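Long-range contacts in tropomodulin (Caenorhabditis elegans, PDB 1PGV), which probably caps actin filaments at their pointed ends, blocking growth and loss of subunits there, this chain being its C-terminal domain: residues 37-42 with 67-72; 124-129 with 155-160; 58-63 with 83-88; 110-115 with 136-141; 117-122 with 151-156. All blocks are in the same frame, centred on the assembly; numbering follows the deposited sequence.

Contact 1: 37-42 with 67-72; sequences REDDTD and CNSKHI
D39 and H71 meet where successive helix-to-strand loops of this leucine-rich-repeat fold lie side by side. D39 is the C-prime residue of the Schellman motif that ends helix 29-37, its N-H bonded to L36 O and D40 N to R35 O. With CG anti to its backbone N (chi1 -172°), D39 turns its carboxylate across, and OD1 takes the N-H of K70 N at 2.8 Å and 163°, on its syn side but tilted from the plane. D39 OD2 and K70 NZ form a long salt bridge, 3.7 Å apart. Water 1 donates to D40 O at 2.6 Å and accepts from S69 OG, which also takes the N-H groups of H71 and I72, an ST turn and ST motif. D40 OD1 takes D42 N in an Asx turn and also L43 N, and D40 OD2 forms a salt bridge with R35. The H71 ring has K70 CG on one face and T41 CA on the other, a CH-pi contact 3.6 Å from the centroid. Putting an alanine at H71 would probably open a gap between T41 and the K70 chain. The planes of the D39 carboxylate and the H71 ring are 23° apart, with D39 OD1 3.2 Å from H71 CD2.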
# COMPACT_ATOMS: atom_id res chain seq x y z
N ARG A 37 11.58 -14.69 -1.07
CA ARG A 37 11.69 -15.45 -2.31
C ARG A 37 11.33 -16.92 -2.10
O ARG A 37 10.73 -17.55 -2.96
CB ARG A 37 13.11 -15.37 -2.88
CG ARG A 37 13.47 -14.03 -3.48
CD ARG A 37 14.89 -14.04 -4.01
NE ARG A 37 15.25 -12.78 -4.66
CZ ARG A 37 16.49 -12.43 -4.97
NH1 ARG A 37 17.50 -13.24 -4.67
NH2 ARG A 37 16.73 -11.27 -5.56
N GLU A 38 11.70 -17.44 -0.94
CA GLU A 38 11.42 -18.84 -0.61
C GLU A 38 10.04 -18.99 0.02
O GLU A 38 9.69 -20.06 0.51
CB GLU A 38 12.50 -19.38 0.34
CG GLU A 38 13.91 -19.25 -0.21
CD GLU A 38 14.97 -19.80 0.73
OE1 GLU A 38 15.02 -19.35 1.89
OE2 GLU A 38 15.75 -20.67 0.30
N ASP A 39 9.28 -17.90 0.01
CA ASP A 39 7.93 -17.90 0.57
C ASP A 39 7.90 -18.37 2.02
O ASP A 39 7.10 -19.23 2.41
CB ASP A 39 7.02 -18.78 -0.31
CG ASP A 39 5.56 -18.67 0.08
OD1 ASP A 39 5.14 -17.60 0.55
OD2 ASP A 39 4.83 -19.67 -0.10
N ASP A 40 8.79 -17.80 2.83
CA ASP A 40 8.90 -18.12 4.25
C ASP A 40 7.54 -17.97 4.93
O ASP A 40 6.93 -16.90 4.89
CB ASP A 40 9.92 -17.19 4.90
CG ASP A 40 10.23 -17.56 6.33
OD1 ASP A 40 9.34 -17.39 7.19
OD2 ASP A 40 11.35 -18.03 6.58
N THR A 41 7.08 -19.04 5.57
CA THR A 41 5.78 -19.04 6.23
C THR A 41 5.70 -18.19 7.50
O THR A 41 4.61 -17.84 7.95
CB THR A 41 5.35 -20.48 6.60
OG1 THR A 41 4.06 -20.45 7.22
CG2 THR A 41 6.35 -21.11 7.56
N ASP A 42 6.85 -17.84 8.07
CA ASP A 42 6.89 -17.06 9.31
C ASP A 42 7.16 -15.57 9.15
O ASP A 42 6.87 -14.78 10.05
CB ASP A 42 7.91 -17.67 10.26
CG ASP A 42 7.72 -19.16 10.45
OD1 ASP A 42 8.66 -19.93 10.18
OD2 ASP A 42 6.61 -19.57 10.86
N CYS A 67 6.71 -10.45 -3.78
CA CYS A 67 5.67 -10.99 -4.66
C CYS A 67 5.57 -12.50 -4.59
O CYS A 67 4.52 -13.07 -4.91
CB CYS A 67 5.94 -10.59 -6.12
SG CYS A 67 5.80 -8.82 -6.42
N ASN A 68 6.64 -13.15 -4.16
CA ASN A 68 6.66 -14.61 -4.06
C ASN A 68 6.11 -15.14 -2.74
O ASN A 68 5.90 -16.34 -2.58
CB ASN A 68 8.09 -15.11 -4.26
CG ASN A 68 8.66 -14.70 -5.59
OD1 ASN A 68 8.14 -15.07 -6.64
ND2 ASN A 68 9.74 -13.93 -5.57
N SER A 69 5.87 -14.23 -1.80
CA SER A 69 5.35 -14.62 -0.49
C SER A 69 3.83 -14.55 -0.38
O SER A 69 3.22 -13.53 -0.70
CB SER A 69 5.96 -13.75 0.60
OG SER A 69 5.26 -13.93 1.83
N LYS A 70 3.22 -15.64 0.09
CA LYS A 70 1.78 -15.66 0.27
C LYS A 70 1.50 -15.52 1.76
O LYS A 70 0.39 -15.78 2.22
CB LYS A 70 1.18 -16.97 -0.26
CG LYS A 70 1.79 -18.23 0.32
CD LYS A 70 1.11 -19.47 -0.28
CE LYS A 70 1.81 -20.75 0.15
NZ LYS A 70 1.82 -20.91 1.63
N HIS A 71 2.51 -15.08 2.50
CA HIS A 71 2.39 -14.92 3.94
C HIS A 71 2.58 -13.49 4.45
O HIS A 71 2.02 -13.12 5.47
CB HIS A 71 3.39 -15.85 4.63
CG HIS A 71 3.21 -17.29 4.26
ND1 HIS A 71 2.19 -18.06 4.76
CD2 HIS A 71 3.92 -18.09 3.43
CE1 HIS A 71 2.26 -19.28 4.25
NE2 HIS A 71 3.30 -19.32 3.44
N ILE A 72 3.37 -12.69 3.74
CA ILE A 72 3.62 -11.32 4.18
C ILE A 72 2.31 -10.58 4.46
O ILE A 72 1.40 -10.58 3.63
CB ILE A 72 4.47 -10.54 3.16
CG1 ILE A 72 4.75 -9.13 3.68
CG2 ILE A 72 3.78 -10.53 1.80
CD1 ILE A 72 5.74 -8.34 2.84
O HOH W 1 6.91 -14.46 3.89

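Contact 2: 124-129 with 155-160; sequences VTQSIV and ENESLL
The side chains of Q126 and N156 pass one another running opposite ways, their amide planes 44° apart, and the aliphatic Q126 CG lies 3.9 Å from N156 ND2. The Q126 amide oxygen is met from above its plane: E157 N stands 41° out of it, 2.8 Å from Q126 OE1. At the other end of that amide, NE2 donates to water 2, which donates to E155 O. N156 OD1 receives two N-H groups from its own loop, S158 N in the carbonyl plane and L159 N above it, an Asx turn and Asx motif. Its ND2 shares water 4 with I128 O. Both loops lead from a helix into neighbouring strands of the parallel sheet, 130-132 and 161-163, in the leucine-rich-repeat fold. As they close up, L160 N gives a 2.8 Å bond to V129 O, and V129 also makes backbone hydrogen bonds with R101 and R161. S158 OG donates to Q126 O at 2.7 Å, in the carbonyl plane, and accepts from water 3, which also donates to Q126 OE1. On the buried side I128 CG2 and L159 CD2 lie 3.9 Å apart, and L179 of helix 169-190 packs against L159.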
# COMPACT_ATOMS: atom_id res chain seq x y z
N VAL A 124 -7.67 -5.82 -7.14
CA VAL A 124 -7.52 -7.17 -7.64
C VAL A 124 -7.77 -8.25 -6.59
O VAL A 124 -8.59 -9.15 -6.79
CB VAL A 124 -6.12 -7.37 -8.25
CG1 VAL A 124 -5.96 -8.79 -8.77
CG2 VAL A 124 -5.90 -6.36 -9.38
N THR A 125 -7.08 -8.16 -5.46
CA THR A 125 -7.26 -9.15 -4.39
C THR A 125 -7.93 -8.56 -3.16
O THR A 125 -8.49 -9.30 -2.32
CB THR A 125 -5.92 -9.75 -3.94
OG1 THR A 125 -5.14 -8.74 -3.28
CG2 THR A 125 -5.15 -10.29 -5.12
N GLN A 126 -7.87 -7.24 -3.03
CA GLN A 126 -8.44 -6.54 -1.89
C GLN A 126 -8.01 -7.12 -0.53
O GLN A 126 -8.80 -7.21 0.41
CB GLN A 126 -9.97 -6.50 -2.01
CG GLN A 126 -10.43 -5.60 -3.17
CD GLN A 126 -11.93 -5.46 -3.27
OE1 GLN A 126 -12.61 -5.26 -2.26
NE2 GLN A 126 -12.45 -5.53 -4.49
N SER A 127 -6.74 -7.49 -0.44
CA SER A 127 -6.19 -8.03 0.80
C SER A 127 -5.82 -6.88 1.74
O SER A 127 -5.95 -6.98 2.96
CB SER A 127 -4.95 -8.87 0.51
OG SER A 127 -3.90 -8.07 -0.01
N ILE A 128 -5.39 -5.76 1.16
CA ILE A 128 -4.98 -4.61 1.95
C ILE A 128 -6.10 -3.88 2.69
O ILE A 128 -7.14 -3.58 2.10
CB ILE A 128 -4.22 -3.57 1.06
CG1 ILE A 128 -2.94 -4.21 0.50
CG2 ILE A 128 -3.91 -2.32 1.86
CD1 ILE A 128 -2.17 -3.32 -0.48
N VAL A 129 -5.87 -3.59 3.97
CA VAL A 129 -6.85 -2.86 4.78
C VAL A 129 -6.32 -1.50 5.21
O VAL A 129 -7.08 -0.62 5.60
CB VAL A 129 -7.26 -3.66 6.05
CG1 VAL A 129 -7.81 -5.01 5.65
CG2 VAL A 129 -6.07 -3.80 6.99
N GLU A 155 -14.97 1.39 -4.49
CA GLU A 155 -15.21 0.04 -4.98
C GLU A 155 -14.51 -1.02 -4.12
O GLU A 155 -14.83 -2.20 -4.19
CB GLU A 155 -14.73 -0.08 -6.43
CG GLU A 155 -15.26 -1.30 -7.14
CD GLU A 155 -14.73 -1.42 -8.56
OE1 GLU A 155 -14.57 -0.37 -9.22
OE2 GLU A 155 -14.50 -2.56 -9.00
N ASN A 156 -13.54 -0.58 -3.33
CA ASN A 156 -12.78 -1.50 -2.48
C ASN A 156 -13.57 -1.79 -1.20
O ASN A 156 -13.96 -0.87 -0.50
CB ASN A 156 -11.43 -0.88 -2.13
CG ASN A 156 -10.48 -1.87 -1.46
OD1 ASN A 156 -10.81 -2.45 -0.42
ND2 ASN A 156 -9.30 -2.07 -2.05
N GLU A 157 -13.79 -3.07 -0.91
CA GLU A 157 -14.56 -3.46 0.28
C GLU A 157 -13.71 -3.77 1.52
O GLU A 157 -14.26 -3.92 2.62
CB GLU A 157 -15.44 -4.67 -0.04
CG GLU A 157 -16.53 -4.40 -1.06
CD GLU A 157 -17.36 -5.63 -1.38
OE1 GLU A 157 -18.28 -5.53 -2.22
OE2 GLU A 157 -17.09 -6.71 -0.81
N SER A 158 -12.39 -3.85 1.36
CA SER A 158 -11.51 -4.18 2.48
C SER A 158 -10.81 -3.01 3.17
O SER A 158 -10.55 -3.06 4.37
CB SER A 158 -10.45 -5.19 2.03
OG SER A 158 -11.04 -6.40 1.59
N LEU A 159 -10.49 -1.95 2.42
CA LEU A 159 -9.82 -0.79 3.00
C LEU A 159 -10.52 -0.16 4.19
O LEU A 159 -11.69 0.22 4.12
CB LEU A 159 -9.60 0.29 1.93
CG LEU A 159 -8.60 -0.07 0.83
CD1 LEU A 159 -8.62 1.02 -0.25
CD2 LEU A 159 -7.21 -0.20 1.42
N LEU A 160 -9.77 -0.01 5.28
CA LEU A 160 -10.28 0.60 6.50
C LEU A 160 -9.58 1.93 6.77
O LEU A 160 -10.16 2.84 7.35
CB LEU A 160 -10.08 -0.34 7.69
CG LEU A 160 -10.80 -1.68 7.56
CD1 LEU A 160 -10.44 -2.57 8.76
CD2 LEU A 160 -12.31 -1.45 7.49
O HOH W 2 -15.29 -4.60 -5.19
O HOH W 3 -13.21 -7.12 0.04
O HOH W 4 -7.48 -3.73 -0.56

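Contact 3: 58-63 with 83-88; sequences RIRSLI and SDSEAR
R60 and E86 form the closest CA pair, 5.6 Å, between a middle turn of helix 56-66 and the short helix that starts just after S83. The second helix is braced at its start: E86 OE1 takes both the backbone N-H and the hydroxyl of S83, the N-cap residue, and OE2 accepts from S85 OG at 2.6 Å, well above the carboxylate plane. R60 runs extended from CG to NE alongside this first turn. Its NE makes a weak bond to S85 O, 3.4 Å and 131°, and S85 CB sits at the guanidinium edge, 3.4 Å from NH2. E86 OE2 is 4.5 Å from R60 NH2 and out of the guanidinium plane, so any attraction is probably between the charges alone. Beneath, I63 puts CD1 tightly against the backbone, 3.1 Å from E86 O, while F75 of strand 74-76 touches I63 from the sheet side. Such packing of successive helices along one side of a parallel sheet is typical of the leucine-rich-repeat fold.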
# COMPACT_ATOMS: atom_id res chain seq x y z
N ARG A 58 18.50 -2.96 -4.39
CA ARG A 58 18.15 -3.88 -3.31
C ARG A 58 16.68 -3.68 -2.93
O ARG A 58 15.96 -4.65 -2.67
CB ARG A 58 19.04 -3.63 -2.09
CG ARG A 58 20.48 -4.11 -2.24
CD ARG A 58 20.57 -5.63 -2.26
NE ARG A 58 20.01 -6.21 -3.47
CZ ARG A 58 19.94 -7.51 -3.72
NH1 ARG A 58 20.41 -8.38 -2.83
NH2 ARG A 58 19.42 -7.95 -4.86
N ILE A 59 16.24 -2.43 -2.89
CA ILE A 59 14.85 -2.14 -2.57
C ILE A 59 13.98 -2.74 -3.67
O ILE A 59 12.93 -3.31 -3.39
CB ILE A 59 14.61 -0.62 -2.45
CG1 ILE A 59 15.33 -0.08 -1.21
CG2 ILE A 59 13.11 -0.33 -2.39
CD1 ILE A 59 15.16 1.40 -0.99
N ARG A 60 14.43 -2.60 -4.91
CA ARG A 60 13.68 -3.16 -6.03
C ARG A 60 13.63 -4.68 -5.92
O ARG A 60 12.60 -5.29 -6.19
CB ARG A 60 14.32 -2.79 -7.37
CG ARG A 60 14.07 -1.36 -7.84
CD ARG A 60 14.72 -1.14 -9.20
NE ARG A 60 14.33 0.13 -9.82
CZ ARG A 60 14.77 0.54 -11.01
NH1 ARG A 60 15.61 -0.22 -11.70
NH2 ARG A 60 14.36 1.70 -11.50
N SER A 61 14.74 -5.29 -5.52
CA SER A 61 14.79 -6.74 -5.38
C SER A 61 13.93 -7.21 -4.20
O SER A 61 13.35 -8.30 -4.24
CB SER A 61 16.24 -7.21 -5.20
OG SER A 61 16.86 -6.56 -4.11
N LEU A 62 13.85 -6.39 -3.16
CA LEU A 62 13.04 -6.71 -1.99
C LEU A 62 11.57 -6.74 -2.38
O LEU A 62 10.84 -7.69 -2.07
CB LEU A 62 13.26 -5.66 -0.90
CG LEU A 62 12.42 -5.82 0.38
CD1 LEU A 62 12.79 -7.12 1.09
CD2 LEU A 62 12.65 -4.63 1.29
N ILE A 63 11.12 -5.69 -3.07
CA ILE A 63 9.74 -5.60 -3.53
C ILE A 63 9.41 -6.79 -4.41
O ILE A 63 8.36 -7.42 -4.26
CB ILE A 63 9.49 -4.30 -4.32
CG1 ILE A 63 9.58 -3.10 -3.38
CG2 ILE A 63 8.14 -4.36 -5.02
CD1 ILE A 63 9.61 -1.75 -4.08
N SER A 83 11.50 6.61 -5.10
CA SER A 83 10.74 7.35 -6.10
C SER A 83 9.95 6.36 -6.96
O SER A 83 10.01 5.16 -6.73
CB SER A 83 11.68 8.17 -6.99
OG SER A 83 12.44 7.33 -7.83
N ASP A 84 9.23 6.87 -7.95
CA ASP A 84 8.43 6.01 -8.81
C ASP A 84 9.20 4.83 -9.41
O ASP A 84 8.65 3.73 -9.52
CB ASP A 84 7.81 6.82 -9.95
CG ASP A 84 6.61 7.62 -9.49
OD1 ASP A 84 6.40 7.75 -8.26
OD2 ASP A 84 5.88 8.13 -10.37
N SER A 85 10.45 5.05 -9.79
CA SER A 85 11.24 3.98 -10.38
C SER A 85 11.39 2.76 -9.46
O SER A 85 11.30 1.62 -9.92
CB SER A 85 12.61 4.50 -10.81
OG SER A 85 13.23 5.25 -9.77
N GLU A 86 11.59 3.00 -8.17
CA GLU A 86 11.73 1.90 -7.22
C GLU A 86 10.39 1.34 -6.75
O GLU A 86 10.28 0.14 -6.47
CB GLU A 86 12.54 2.33 -5.99
CG GLU A 86 13.98 2.71 -6.25
CD GLU A 86 14.12 4.13 -6.77
OE1 GLU A 86 13.63 5.06 -6.09
OE2 GLU A 86 14.73 4.32 -7.84
N ALA A 87 9.38 2.19 -6.66
CA ALA A 87 8.07 1.78 -6.19
C ALA A 87 7.13 1.16 -7.22
O ALA A 87 6.10 0.59 -6.87
CB ALA A 87 7.38 2.95 -5.50
N ARG A 88 7.49 1.26 -8.50
CA ARG A 88 6.64 0.71 -9.56
C ARG A 88 6.37 -0.77 -9.35
O ARG A 88 5.28 -1.26 -9.67
CB ARG A 88 7.30 0.92 -10.92
CG ARG A 88 6.40 1.58 -11.95
CD ARG A 88 6.99 2.90 -12.43
NE ARG A 88 8.31 2.72 -13.03
CZ ARG A 88 9.11 3.72 -13.40
NH1 ARG A 88 8.73 4.98 -13.24
NH2 ARG A 88 10.30 3.45 -13.93

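Contact 4: 110-115 with 136-141; sequences LTPELL and QRQSVL
Q136 folds its side chain against L110, joining the approach to helix 112-121 to the following strand-to-helix loop of the leucine-rich-repeat fold. This inner end is tight. Bent at chi2 (-56°), Q136 swings its amide back so that OE1 takes the N-H of L110 at 3.0 Å and 158°, the donor tilted from the carbonyl plane. NE2 of the same amide donates to V105 O and A133 O, so a buried polar group is well supplied with partners on both its atoms. Its aliphatic part is used as well, with CG 3.9 Å from L115 CD1. P112, in the first turn of the helix, pushes its ring at the other end of the loop: CG approaches V140 O to 3.4 Å and CB lies 3.9 Å from L141 CD2, with V145 of helix 143-155 packing on the same proline. Before it, T111 is the N-cap, OG1 accepting from L114 N and hydrogen-bonded to D84 as well. The outer side is looser and wet. There the exposed Q138 stretches alongside T111, NE2 3.5 Å from CG2, and no direct hydrogen bond joins it to the helix start. Two waters do that work at L110 O: water 5 donates to it and accepts from Q138 N, while water 6 donates both to L110 O, at 2.9 Å, and to Q138 O, at 2.7 Å.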
# COMPACT_ATOMS: atom_id res chain seq x y z
N LEU A 110 7.12 9.66 -4.20
CA LEU A 110 6.18 9.06 -5.14
C LEU A 110 5.24 10.10 -5.73
O LEU A 110 4.81 11.02 -5.04
CB LEU A 110 5.38 7.96 -4.45
CG LEU A 110 6.23 6.87 -3.79
CD1 LEU A 110 5.32 5.76 -3.26
CD2 LEU A 110 7.21 6.29 -4.81
N THR A 111 4.91 9.95 -7.01
CA THR A 111 4.03 10.89 -7.69
C THR A 111 2.56 10.54 -7.50
O THR A 111 2.21 9.39 -7.28
CB THR A 111 4.30 10.93 -9.20
OG1 THR A 111 3.91 9.68 -9.78
CG2 THR A 111 5.77 11.18 -9.47
N PRO A 112 1.67 11.55 -7.59
CA PRO A 112 0.23 11.33 -7.44
C PRO A 112 -0.27 10.27 -8.40
O PRO A 112 -1.13 9.46 -8.06
CB PRO A 112 -0.36 12.71 -7.74
CG PRO A 112 0.69 13.63 -7.21
CD PRO A 112 1.97 12.99 -7.71
N GLU A 113 0.27 10.27 -9.62
CA GLU A 113 -0.14 9.32 -10.64
C GLU A 113 0.19 7.88 -10.24
O GLU A 113 -0.61 6.97 -10.44
CB GLU A 113 0.55 9.63 -11.97
CG GLU A 113 0.20 10.99 -12.57
CD GLU A 113 0.57 12.15 -11.67
OE1 GLU A 113 1.72 12.18 -11.16
OE2 GLU A 113 -0.28 13.04 -11.47
N LEU A 114 1.38 7.67 -9.68
CA LEU A 114 1.75 6.33 -9.27
C LEU A 114 0.88 5.88 -8.10
O LEU A 114 0.42 4.74 -8.07
CB LEU A 114 3.23 6.26 -8.88
CG LEU A 114 3.70 4.87 -8.45
CD1 LEU A 114 3.33 3.84 -9.51
CD2 LEU A 114 5.20 4.89 -8.21
N LEU A 115 0.65 6.78 -7.15
CA LEU A 115 -0.18 6.47 -5.99
C LEU A 115 -1.58 6.05 -6.45
O LEU A 115 -2.17 5.13 -5.89
CB LEU A 115 -0.27 7.67 -5.05
CG LEU A 115 1.03 8.03 -4.34
CD1 LEU A 115 0.79 9.17 -3.36
CD2 LEU A 115 1.57 6.79 -3.60
N GLN A 136 4.19 12.95 0.69
CA GLN A 136 5.18 12.72 -0.36
C GLN A 136 5.75 14.11 -0.64
O GLN A 136 5.16 15.11 -0.21
CB GLN A 136 4.53 12.18 -1.64
CG GLN A 136 3.85 10.81 -1.51
CD GLN A 136 4.78 9.73 -1.00
OE1 GLN A 136 5.93 9.61 -1.45
NE2 GLN A 136 4.29 8.91 -0.07
N ARG A 137 6.88 14.18 -1.33
CA ARG A 137 7.48 15.47 -1.64
C ARG A 137 6.47 16.28 -2.45
O ARG A 137 6.26 17.46 -2.18
CB ARG A 137 8.78 15.28 -2.44
CG ARG A 137 9.43 16.59 -2.89
CD ARG A 137 9.61 17.58 -1.74
NE ARG A 137 10.60 17.13 -0.76
CZ ARG A 137 11.90 17.03 -0.99
NH1 ARG A 137 12.40 17.33 -2.18
NH2 ARG A 137 12.72 16.62 -0.03
N GLN A 138 5.83 15.63 -3.42
CA GLN A 138 4.80 16.26 -4.24
C GLN A 138 3.48 15.98 -3.53
O GLN A 138 2.89 14.92 -3.73
CB GLN A 138 4.72 15.63 -5.63
CG GLN A 138 5.90 15.83 -6.53
CD GLN A 138 5.67 15.22 -7.90
OE1 GLN A 138 4.68 15.53 -8.56
NE2 GLN A 138 6.58 14.35 -8.33
N SER A 139 3.02 16.92 -2.72
CA SER A 139 1.78 16.72 -1.97
C SER A 139 0.48 16.88 -2.76
O SER A 139 -0.47 16.12 -2.55
CB SER A 139 1.76 17.65 -0.75
OG SER A 139 1.96 19.00 -1.12
N VAL A 140 0.43 17.85 -3.67
CA VAL A 140 -0.78 18.09 -4.46
C VAL A 140 -1.09 16.98 -5.45
O VAL A 140 -0.37 16.79 -6.43
CB VAL A 140 -0.68 19.43 -5.22
CG1 VAL A 140 -1.97 19.68 -6.00
CG2 VAL A 140 -0.42 20.56 -4.23
N LEU A 141 -2.18 16.27 -5.20
CA LEU A 141 -2.59 15.16 -6.06
C LEU A 141 -3.19 15.63 -7.39
O LEU A 141 -2.92 15.04 -8.44
CB LEU A 141 -3.63 14.30 -5.34
CG LEU A 141 -3.21 13.67 -4.02
CD1 LEU A 141 -4.42 13.02 -3.35
CD2 LEU A 141 -2.11 12.64 -4.27
O HOH W 5 6.54 13.12 -4.49
O HOH W 6 2.35 12.41 -4.42

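Contact 5: 117-122 with 151-156; sequences RLLRST and MAIEEN
R120 lies across A152 where helices 117-121 and 151-155 run nearly parallel, their axes 9.1 Å apart and 19° askew. The small alanine probably allows the close approach, A152 CB standing 4.1 Å from R120 CA. From CB, R120 sets off with CG anti to its backbone N (chi1 -170°), and CB, CG and CD pass A152 without closer contact. A bend at chi3 (-75°) brings the head back: NE forms a salt bridge with D148, CZ lies 4.1 Å from A152 CB, which sits over one guanidinium face toward its rim, and NH2 comes 3.7 Å from A152 N, with M151 CB at the guanidinium edge. Further in, L119 CD1 meets I153 CD1 at 4.1 Å. At the C-terminal end, T122 OG1 donates to L119 O at 2.5 Å and accepts a weak bond, 3.0 Å, from ND2 of N156, whose OD1 is held by S158 N. A valine in place of T122 removes the hydroxyl, which would probably leave L119 O with the backbone N-H alone and the N156 amide freer to turn. Within this leucine-rich-repeat packing the chemistry is graded: a guanidinium on the exposed side, methyl groups inside, and a buried hydroxyl that links the two helix ends only weakly.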
# COMPACT_ATOMS: atom_id res chain seq x y z
N ARG A 117 -2.32 4.63 -9.24
CA ARG A 117 -2.22 3.29 -9.80
C ARG A 117 -2.11 2.25 -8.68
O ARG A 117 -2.71 1.18 -8.76
CB ARG A 117 -1.01 3.19 -10.73
CG ARG A 117 -1.12 4.05 -11.98
CD ARG A 117 0.15 3.96 -12.81
NE ARG A 117 0.37 2.60 -13.30
CZ ARG A 117 1.54 2.14 -13.73
NH1 ARG A 117 2.60 2.93 -13.74
NH2 ARG A 117 1.64 0.89 -14.16
N LEU A 118 -1.35 2.56 -7.64
CA LEU A 118 -1.20 1.62 -6.52
C LEU A 118 -2.55 1.36 -5.85
O LEU A 118 -2.90 0.21 -5.57
CB LEU A 118 -0.20 2.16 -5.49
CG LEU A 118 1.25 2.36 -5.97
CD1 LEU A 118 2.08 2.92 -4.82
CD2 LEU A 118 1.82 1.05 -6.47
N LEU A 119 -3.32 2.42 -5.60
CA LEU A 119 -4.63 2.26 -4.98
C LEU A 119 -5.60 1.51 -5.88
O LEU A 119 -6.39 0.70 -5.42
CB LEU A 119 -5.23 3.62 -4.60
CG LEU A 119 -5.05 4.08 -3.15
CD1 LEU A 119 -5.59 5.49 -3.01
CD2 LEU A 119 -5.80 3.13 -2.21
N ARG A 120 -5.55 1.77 -7.18
CA ARG A 120 -6.46 1.07 -8.07
C ARG A 120 -6.10 -0.41 -8.12
O ARG A 120 -6.97 -1.27 -8.27
CB ARG A 120 -6.41 1.70 -9.48
CG ARG A 120 -7.50 1.20 -10.42
CD ARG A 120 -7.84 2.27 -11.47
NE ARG A 120 -8.64 3.36 -10.92
CZ ARG A 120 -9.97 3.38 -10.90
NH1 ARG A 120 -10.65 2.36 -11.41
NH2 ARG A 120 -10.62 4.42 -10.40
N SER A 121 -4.82 -0.73 -7.97
CA SER A 121 -4.38 -2.12 -8.01
C SER A 121 -4.86 -2.92 -6.80
O SER A 121 -4.90 -4.14 -6.84
CB SER A 121 -2.85 -2.20 -8.11
OG SER A 121 -2.22 -1.66 -6.96
N THR A 122 -5.23 -2.22 -5.73
CA THR A 122 -5.71 -2.89 -4.51
C THR A 122 -7.02 -3.64 -4.76
O THR A 122 -7.44 -4.48 -3.96
CB THR A 122 -5.94 -1.89 -3.36
OG1 THR A 122 -7.03 -1.01 -3.69
CG2 THR A 122 -4.69 -1.06 -3.11
N MET A 151 -12.95 6.88 -6.54
CA MET A 151 -13.76 5.83 -7.14
C MET A 151 -13.18 4.45 -6.86
O MET A 151 -13.92 3.48 -6.66
CB MET A 151 -13.88 6.05 -8.65
CG MET A 151 -14.62 7.33 -9.01
SD MET A 151 -16.17 7.53 -8.10
CE MET A 151 -17.21 6.39 -8.96
N ALA A 152 -11.85 4.35 -6.86
CA ALA A 152 -11.17 3.08 -6.60
C ALA A 152 -11.47 2.64 -5.17
O ALA A 152 -11.77 1.47 -4.92
CB ALA A 152 -9.67 3.24 -6.78
N ILE A 153 -11.36 3.58 -4.24
CA ILE A 153 -11.61 3.30 -2.83
C ILE A 153 -13.07 2.90 -2.60
O ILE A 153 -13.36 1.96 -1.86
CB ILE A 153 -11.26 4.52 -1.97
CG1 ILE A 153 -9.75 4.77 -2.02
CG2 ILE A 153 -11.74 4.32 -0.54
CD1 ILE A 153 -9.30 6.08 -1.39
N GLU A 154 -13.98 3.62 -3.24
CA GLU A 154 -15.40 3.34 -3.09
C GLU A 154 -15.73 1.92 -3.53
O GLU A 154 -16.65 1.30 -3.00
CB GLU A 154 -16.20 4.37 -3.88
CG GLU A 154 -17.68 4.37 -3.63
CD GLU A 154 -18.37 5.57 -4.26
OE1 GLU A 154 -18.40 6.64 -3.63
OE2 GLU A 154 -18.86 5.42 -5.39
N GLU A 155 -14.97 1.39 -4.49
CA GLU A 155 -15.21 0.04 -4.98
C GLU A 155 -14.51 -1.02 -4.12
O GLU A 155 -14.83 -2.20 -4.19
CB GLU A 155 -14.73 -0.08 -6.43
CG GLU A 155 -15.26 -1.30 -7.14
CD GLU A 155 -14.73 -1.42 -8.56
OE1 GLU A 155 -14.57 -0.37 -9.22
OE2 GLU A 155 -14.50 -2.56 -9.00
N ASN A 156 -13.54 -0.58 -3.33
CA ASN A 156 -12.78 -1.50 -2.48
C ASN A 156 -13.57 -1.79 -1.20
O ASN A 156 -13.96 -0.87 -0.50
CB ASN A 156 -11.43 -0.88 -2.13
CG ASN A 156 -10.48 -1.87 -1.46
OD1 ASN A 156 -10.81 -2.45 -0.42
ND2 ASN A 156 -9.30 -2.07 -2.05
O HOH W 4 -7.48 -3.73 -0.56

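In the fold
Contact 5 is the buried one and contact 1 the surface one; contacts 2, 3 and 4 are partly buried. Contacts 3 and 5 pair helices with arginines along the outer edge, methyl against methyl in contact 5 but methyl against backbone in contact 3. Contacts 1 and 2 join helix-to-strand loops through side chains bonded to backbone N-H groups, with charge prominent only in contact 1. Contact 4, on the strand-to-helix side, combines a glutamine-to-backbone bond with proline packing and water. Contacts 2 and 5 share E155, N156 and water 4. Contacts 4 and 5 use the two ends of helix 112-121. D84 with T111 ties contact 3 to contact 4, and R37 packs on S61 between contacts 1 and 3.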